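Long-range contacts in tapirin (Caldicellulosiruptor hydrothermalis, PDB 6N2C), which probably binds cellulose through its C-terminal beta-helix domain, which carries a zinc ion, and so would help this extreme thermophile adhere to plant biomass: residues M326-N331 / G345-D350; A367-P372 / L389-I394. One frame throughout, in Å; residues are numbered along the deposited sequence. Where two conformers were deposited one is given.

Contact 1: residues M326-N331 / G345-D350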
ATOM      1  N   MET A 326       4.954   4.734  15.171  1.00 16.41           N
ATOM      2  CA  MET A 326       3.621   4.948  14.532  1.00 17.36           C
ATOM      3  C   MET A 326       3.059   6.221  15.167  1.00 19.14           C
ATOM      4  O   MET A 326       3.199   6.357  16.405  1.00 21.04           O
ATOM      5  CB  MET A 326       2.688   3.851  14.819  1.00 16.04           C
ATOM      6  CG  MET A 326       1.322   4.075  14.184  1.00 17.77           C
ATOM      7  SD  MET A 326       0.308   2.593  14.363  0.84 22.30           S
ATOM      8  CE  MET A 326       0.516   1.835  12.859  1.00 27.81           C
ATOM      9  N   VAL A 327       2.552   7.149  14.351  1.00 17.15           N
ATOM     10  CA  VAL A 327       1.806   8.326  14.808  1.00 17.45           C
ATOM     11  C   VAL A 327       0.329   8.295  14.369  1.00 18.88           C
ATOM     12  O   VAL A 327       0.073   8.083  13.166  1.00 18.24           O
ATOM     13  CB  VAL A 327       2.460   9.603  14.276  1.00 21.78           C
ATOM     14  CG1 VAL A 327       1.612  10.858  14.546  1.00 24.29           C
ATOM     15  CG2 VAL A 327       3.865   9.779  14.940  1.00 23.12           C
ATOM     16  N   LEU A 328      -0.600   8.441  15.328  1.00 16.02           N
ATOM     17  CA  LEU A 328      -2.054   8.590  15.036  1.00 16.41           C
ATOM     18  C   LEU A 328      -2.356  10.073  15.037  1.00 19.18           C
ATOM     19  O   LEU A 328      -2.229  10.736  16.065  1.00 19.46           O
ATOM     20  CB  LEU A 328      -2.897   7.829  16.024  1.00 17.16           C
ATOM     21  CG  LEU A 328      -2.556   6.371  16.249  1.00 16.34           C
ATOM     22  CD1 LEU A 328      -3.523   5.765  17.189  1.00 17.42           C
ATOM     23  CD2 LEU A 328      -2.449   5.591  14.944  1.00 18.00           C
ATOM     24  N   LYS A 329      -2.676  10.629  13.864  0.55 17.73           N
ATOM     25  CA  LYS A 329      -3.057  12.025  13.770  0.55 20.01           C
ATOM     26  C   LYS A 329      -4.428  12.269  14.421  0.55 19.87           C
ATOM     27  O   LYS A 329      -5.155  11.332  14.757  0.55 19.69           O
ATOM     28  CB  LYS A 329      -3.044  12.491  12.315  0.55 20.48           C
ATOM     29  CG  LYS A 329      -1.655  12.483  11.665  0.55 22.89           C
ATOM     30  CD  LYS A 329      -0.640  13.360  12.450  0.55 24.89           C
ATOM     31  CE  LYS A 329       0.453  14.004  11.625  0.55 26.87           C
ATOM     32  NZ  LYS A 329       1.694  14.391  12.385  0.55 28.61           N
ATOM     33  N   SER A 330      -4.785  13.529  14.599  0.55 21.83           N
ATOM     34  CA  SER A 330      -5.954  13.842  15.376  0.55 22.76           C
ATOM     35  C   SER A 330      -7.190  13.157  14.822  0.55 21.41           C
ATOM     36  O   SER A 330      -7.383  13.071  13.603  0.55 21.44           O
ATOM     37  CB  SER A 330      -6.173  15.359  15.439  0.55 25.19           C
ATOM     38  OG  SER A 330      -6.519  15.837  14.174  0.55 23.67           O
ATOM     39  N   ASN A 331      -8.002  12.652  15.738  1.00 20.82           N
ATOM     40  CA  ASN A 331      -9.261  11.924  15.488  1.00 22.89           C
ATOM     41  C   ASN A 331      -9.177  10.573  14.723  1.00 22.16           C
ATOM     42  O   ASN A 331     -10.222   9.946  14.382  1.00 22.12           O
ATOM     43  CB  ASN A 331     -10.316  12.840  14.848  1.00 27.77           C
ATOM     44  CG  ASN A 331     -10.518  14.103  15.670  1.00 31.81           C
ATOM     45  OD1 ASN A 331     -10.217  15.210  15.228  1.00 38.20           O
ATOM     46  ND2 ASN A 331     -10.944  13.917  16.871  1.00 27.52           N
ATOM     47  N   GLY A 345       9.611  -0.021  20.584  1.00 20.70           N
ATOM     48  CA  GLY A 345       8.369   0.382  19.933  1.00 19.27           C
ATOM     49  C   GLY A 345       7.793   1.615  20.535  1.00 19.04           C
ATOM     50  O   GLY A 345       7.716   1.737  21.762  1.00 18.61           O
ATOM     51  N   ILE A 346       7.375   2.569  19.706  1.00 19.80           N
ATOM     52  CA  ILE A 346       6.699   3.766  20.145  1.00 19.22           C
ATOM     53  C   ILE A 346       5.352   3.941  19.319  1.00 21.16           C
ATOM     54  O   ILE A 346       5.392   3.937  18.083  1.00 20.14           O
ATOM     55  CB  ILE A 346       7.520   5.015  19.873  1.00 25.85           C
ATOM     56  CG1 ILE A 346       8.837   4.931  20.643  1.00 33.10           C
ATOM     57  CG2 ILE A 346       6.729   6.257  20.304  1.00 26.76           C
ATOM     58  CD1 ILE A 346       9.765   6.100  20.367  1.00 33.59           C
ATOM     59  N   LEU A 347       4.264   4.117  20.034  1.00 18.81           N
ATOM     60  CA  LEU A 347       2.936   4.560  19.471  1.00 19.30           C
ATOM     61  C   LEU A 347       2.646   5.907  20.093  1.00 19.25           C
ATOM     62  O   LEU A 347       2.468   6.015  21.336  1.00 20.84           O
ATOM     63  CB  LEU A 347       1.801   3.619  19.854  1.00 18.95           C
ATOM     64  CG  LEU A 347       0.359   3.961  19.393  1.00 20.04           C
ATOM     65  CD1 LEU A 347       0.337   4.144  17.882  1.00 21.37           C
ATOM     66  CD2 LEU A 347      -0.631   2.972  19.907  1.00 20.32           C
ATOM     67  N   SER A 348       2.562   6.915  19.249  0.67 16.66           N
ATOM     68  CA  SER A 348       2.228   8.269  19.604  0.67 18.78           C
ATOM     69  C   SER A 348       0.919   8.686  18.968  0.67 21.11           C
ATOM     70  O   SER A 348       0.690   8.396  17.783  0.67 19.72           O
ATOM     71  CB  SER A 348       3.351   9.156  19.091  0.67 21.90           C
ATOM     72  OG  SER A 348       3.184  10.495  19.420  0.67 22.81           O
ATOM     73  N   ALA A 349       0.059   9.387  19.702  1.00 20.36           N
ATOM     74  CA  ALA A 349      -1.278   9.702  19.237  1.00 18.73           C
ATOM     75  C   ALA A 349      -1.741  11.052  19.673  1.00 22.65           C
ATOM     76  O   ALA A 349      -1.516  11.471  20.827  1.00 21.63           O
ATOM     77  CB  ALA A 349      -2.275   8.642  19.664  1.00 18.56           C
ATOM     78  N   ASP A 350      -2.416  11.732  18.771  1.00 22.84           N
ATOM     79  CA  ASP A 350      -2.876  13.099  19.015  1.00 25.11           C
ATOM     80  C   ASP A 350      -4.278  13.117  19.537  1.00 22.75           C
ATOM     81  O   ASP A 350      -4.892  12.078  19.837  1.00 24.01           O
ATOM     82  CB  ASP A 350      -2.737  13.924  17.706  1.00 26.86           C
ATOM     83  CG  ASP A 350      -1.310  14.038  17.193  1.00 34.99           C
ATOM     84  OD1 ASP A 350      -0.316  13.948  17.953  1.00 38.66           O
ATOM     85  OD2 ASP A 350      -1.177  14.216  15.965  1.00 36.62           O
TER
HETATM   86  O   HOH W   1       1.335  14.948  15.108  1.00 39.49           O
HETATM   87  O   HOH W   2      -2.844  15.498  14.528  1.00 24.49           O

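Contact 2: residues A367-P372 / L389-I394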
ATOM      1  N   ALA A 367       9.163   0.201  25.773  1.00 20.84           N
ATOM      2  CA  ALA A 367       7.870   0.138  24.968  1.00 21.49           C
ATOM      3  C   ALA A 367       7.000   1.287  25.439  1.00 26.68           C
ATOM      4  O   ALA A 367       6.822   1.494  26.663  1.00 26.17           O
ATOM      5  CB  ALA A 367       7.168  -1.167  25.148  1.00 22.87           C
ATOM      6  N   THR A 368       6.487   2.057  24.488  1.00 24.29           N
ATOM      7  CA  THR A 368       5.898   3.348  24.788  1.00 21.42           C
ATOM      8  C   THR A 368       4.587   3.547  24.070  1.00 24.90           C
ATOM      9  O   THR A 368       4.503   3.321  22.842  1.00 22.37           O
ATOM     10  CB  THR A 368       6.823   4.471  24.349  1.00 26.10           C
ATOM     11  OG1 THR A 368       8.119   4.380  25.014  1.00 24.57           O
ATOM     12  CG2 THR A 368       6.256   5.794  24.680  1.00 23.78           C
ATOM     13  N   ILE A 369       3.581   3.972  24.820  1.00 23.04           N
ATOM     14  CA  ILE A 369       2.425   4.634  24.251  1.00 22.86           C
ATOM     15  C   ILE A 369       2.379   6.051  24.791  1.00 23.28           C
ATOM     16  O   ILE A 369       2.154   6.278  25.967  1.00 25.22           O
ATOM     17  CB  ILE A 369       1.123   3.845  24.540  1.00 21.88           C
ATOM     18  CG1 ILE A 369       1.210   2.377  24.033  1.00 21.80           C
ATOM     19  CG2 ILE A 369      -0.066   4.551  23.965  1.00 22.90           C
ATOM     20  CD1 ILE A 369      -0.017   1.492  24.349  1.00 25.33           C
ATOM     21  N   ASP A 370       2.509   7.011  23.902  1.00 20.91           N
ATOM     22  CA  ASP A 370       2.442   8.421  24.252  1.00 23.92           C
ATOM     23  C   ASP A 370       1.247   9.027  23.605  1.00 23.64           C
ATOM     24  O   ASP A 370       1.302   9.481  22.440  1.00 21.66           O
ATOM     25  CB  ASP A 370       3.697   9.087  23.750  1.00 27.49           C
ATOM     26  CG  ASP A 370       3.735  10.599  24.065  1.00 32.59           C
ATOM     27  OD1 ASP A 370       2.890  11.155  24.772  1.00 33.16           O
ATOM     28  OD2 ASP A 370       4.646  11.202  23.573  1.00 42.77           O
ATOM     29  N   ALA A 371       0.156   8.998  24.350  1.00 20.53           N
ATOM     30  CA  ALA A 371      -1.200   9.257  23.787  1.00 22.45           C
ATOM     31  C   ALA A 371      -2.107   9.810  24.842  1.00 21.84           C
ATOM     32  O   ALA A 371      -3.122   9.211  25.161  1.00 21.82           O
ATOM     33  CB  ALA A 371      -1.764   7.958  23.205  1.00 22.66           C
ATOM     34  N   PRO A 372      -1.750  10.994  25.391  1.00 24.11           N
ATOM     35  CA  PRO A 372      -2.396  11.412  26.647  1.00 24.26           C
ATOM     36  C   PRO A 372      -3.888  11.662  26.538  1.00 23.21           C
ATOM     37  O   PRO A 372      -4.552  11.629  27.549  1.00 21.97           O
ATOM     38  CB  PRO A 372      -1.627  12.705  26.997  1.00 27.43           C
ATOM     39  CG  PRO A 372      -1.260  13.244  25.633  1.00 30.69           C
ATOM     40  CD  PRO A 372      -0.775  11.995  24.935  1.00 26.92           C
ATOM     41  N   LEU A 389       3.477   4.292  29.632  0.61 24.60           N
ATOM     42  CA  LEU A 389       2.107   4.486  29.142  0.61 27.00           C
ATOM     43  C   LEU A 389       1.635   5.825  29.616  0.61 28.39           C
ATOM     44  O   LEU A 389       1.760   6.140  30.805  0.61 34.15           O
ATOM     45  CB  LEU A 389       1.147   3.481  29.719  0.61 29.46           C
ATOM     46  CG  LEU A 389       1.294   2.007  29.501  0.61 28.41           C
ATOM     47  CD1 LEU A 389       0.075   1.331  30.109  0.61 29.93           C
ATOM     48  CD2 LEU A 389       1.380   1.789  27.989  0.61 35.30           C
ATOM     49  N   ASN A 390       1.173   6.644  28.696  1.00 23.73           N
ATOM     50  CA  ASN A 390       0.619   7.949  28.999  1.00 22.83           C
ATOM     51  C   ASN A 390      -0.684   8.112  28.182  1.00 25.14           C
ATOM     52  O   ASN A 390      -0.626   8.522  26.986  1.00 24.86           O
ATOM     53  CB  ASN A 390       1.663   9.007  28.669  1.00 23.88           C
ATOM     54  CG  ASN A 390       1.171  10.402  28.938  1.00 26.50           C
ATOM     55  OD1 ASN A 390       0.265  10.610  29.769  1.00 30.00           O
ATOM     56  ND2 ASN A 390       1.696  11.348  28.207  1.00 29.25           N
ATOM     57  N   VAL A 391      -1.829   7.797  28.786  1.00 20.90           N
ATOM     58  CA  VAL A 391      -3.081   7.762  28.095  1.00 22.13           C
ATOM     59  C   VAL A 391      -4.183   8.329  28.917  1.00 24.16           C
ATOM     60  O   VAL A 391      -3.980   8.647  30.110  1.00 24.65           O
ATOM     61  CB  VAL A 391      -3.452   6.335  27.664  1.00 23.42           C
ATOM     62  CG1 VAL A 391      -2.304   5.721  26.894  1.00 23.17           C
ATOM     63  CG2 VAL A 391      -3.710   5.424  28.864  1.00 23.94           C
ATOM     64  N   LYS A 392      -5.353   8.488  28.306  1.00 20.77           N
ATOM     65  CA  LYS A 392      -6.498   9.007  29.067  1.00 22.12           C
ATOM     66  C   LYS A 392      -7.283   7.900  29.753  1.00 23.08           C
ATOM     67  O   LYS A 392      -7.618   8.018  30.932  1.00 21.92           O
ATOM     68  CB  LYS A 392      -7.355   9.832  28.155  1.00 23.79           C
ATOM     69  CG  LYS A 392      -8.574  10.474  28.825  1.00 26.11           C
ATOM     70  CD  LYS A 392      -9.163  11.604  27.998  1.00 23.51           C
ATOM     71  CE  LYS A 392     -10.136  11.094  26.955  1.00 26.32           C
ATOM     72  NZ  LYS A 392     -10.583  12.196  26.052  1.00 26.59           N
ATOM     73  N   LYS A 393      -7.683   6.874  29.022  1.00 20.84           N
ATOM     74  CA  LYS A 393      -8.485   5.790  29.590  1.00 20.89           C
ATOM     75  C   LYS A 393      -8.176   4.473  28.929  1.00 19.60           C
ATOM     76  O   LYS A 393      -7.919   4.414  27.729  1.00 20.07           O
ATOM     77  CB  LYS A 393     -10.006   6.076  29.451  1.00 20.36           C
ATOM     78  CG  LYS A 393     -10.959   5.048  30.042  1.00 23.25           C
ATOM     79  CD  LYS A 393     -12.422   5.430  29.831  1.00 27.19           C
ATOM     80  CE  LYS A 393     -13.341   4.582  30.677  1.00 29.58           C
ATOM     81  NZ  LYS A 393     -14.784   4.913  30.373  1.00 37.07           N
ATOM     82  N   ILE A 394      -8.176   3.405  29.727  1.00 20.60           N
ATOM     83  CA  ILE A 394      -8.104   2.052  29.183  1.00 19.66           C
ATOM     84  C   ILE A 394      -9.351   1.332  29.666  1.00 21.69           C
ATOM     85  O   ILE A 394      -9.715   1.374  30.852  1.00 18.30           O
ATOM     86  CB  ILE A 394      -6.844   1.327  29.621  1.00 19.39           C
ATOM     87  CG1 ILE A 394      -5.586   2.109  29.212  1.00 21.07           C
ATOM     88  CG2 ILE A 394      -6.814  -0.137  29.198  1.00 18.92           C
ATOM     89  CD1 ILE A 394      -4.273   1.542  29.744  1.00 21.06           C
TER

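Contact 1: residues M326-N331 / G345-D350
Asp350 reaches across to the chain at Leu328, Lys329 and Ser330, and no residue of the two segments has more of its surface buried here. Its backbone N gives a hydrogen bond to Leu328 O (2.9 Å), while CG, anti to its own carbonyl carbon (chi1 -61°), brings the carboxylate alongside the Lys329 side chain. In the conformer given here, Lys329 NZ lies 4.6 Å from Asp350 OD2, too far for a salt bridge, and a water links them. The segments 326-328 and 346-349 are parallel neighbours, successive turns of a right-handed beta-helix. Ser348 lies between Met326 and Leu328 in the bonding, its N donating to Met326 O and its O accepting from Leu328 N (2.8 Å). On the inward face Leu328 lays CB against Ala349 CB (3.8 Å), and its CG also meets Leu347 CD1. That same methyl lies against CG and SD of Met326, each 3.8 Å away, the two side chains running side by side in the same direction. Beyond it the bent end of Met326 leads into the core, where it touches Leu298 and Ile300 of strand 297-300 and Leu319 and Ile321 of strand 318-321, on another face of the helix.

Contact 2: residues A367-P372 / L389-I394
Strands 368-371 and 389-391 run parallel, 22° apart in direction, on adjacent turns of the beta-helix, just before a corner. Ile369 O accepts from Asn390 N (2.9 Å), and Asn390 O accepts from Ala371 N (2.8 Å), so both hydrogen bonds centre on Asn390. After these the segments turn at Pro372 and Lys392, and Val391 CA approaches Ala371 O through a CA-H...O contact. Inside the coil Ile369 is shared between two partners. Its CD1 lies beside Leu389 CD2 (3.9 Å in the conformer given), the two side chains pointing the same way, while its CG2 branch meets Val391 CG1 at a slant. Ile369 also touches Ile362 and Ile341 of strands on another face, across the interior. On the outer face Asp370 and Asn390 run side by side, since both hold CG trans to the backbone N (chi1 near 180°). Their carboxylate and amide planes are nearly parallel, 21° apart. Pro372 CB sits 3.8 Å from Asn390 ND2. With alanine at Asn390, Pro372 CB would probably lose its amide contact and the Asp370 carboxylate its amide neighbour. Asn390 ND2 lies 3.6 Å from Asp370 OD1, a near approach rather than a hydrogen bond.

How the contacts relate
Contact 1 closes before contact 2 opens, and their centres lie about 10 Å apart on the same side of the chain's centre. Both belong to one parallel face of the beta-helix, where strands 326-328, 346-349, 368-371 and 388-391 follow one another in order. The middle pair joins them: Leu347 N and O probably hydrogen-bond to Thr368 O and Asp370 N, and Ala349 CB packs on Ala371 CB at 3.6 Å. The two contacts therefore form one continuous run of coil-to-coil pairing. The zinc site of His530, Asp532 and Glu551 is remote from both, and these turns form part of the elongated body of the probable cellulose-binding domain.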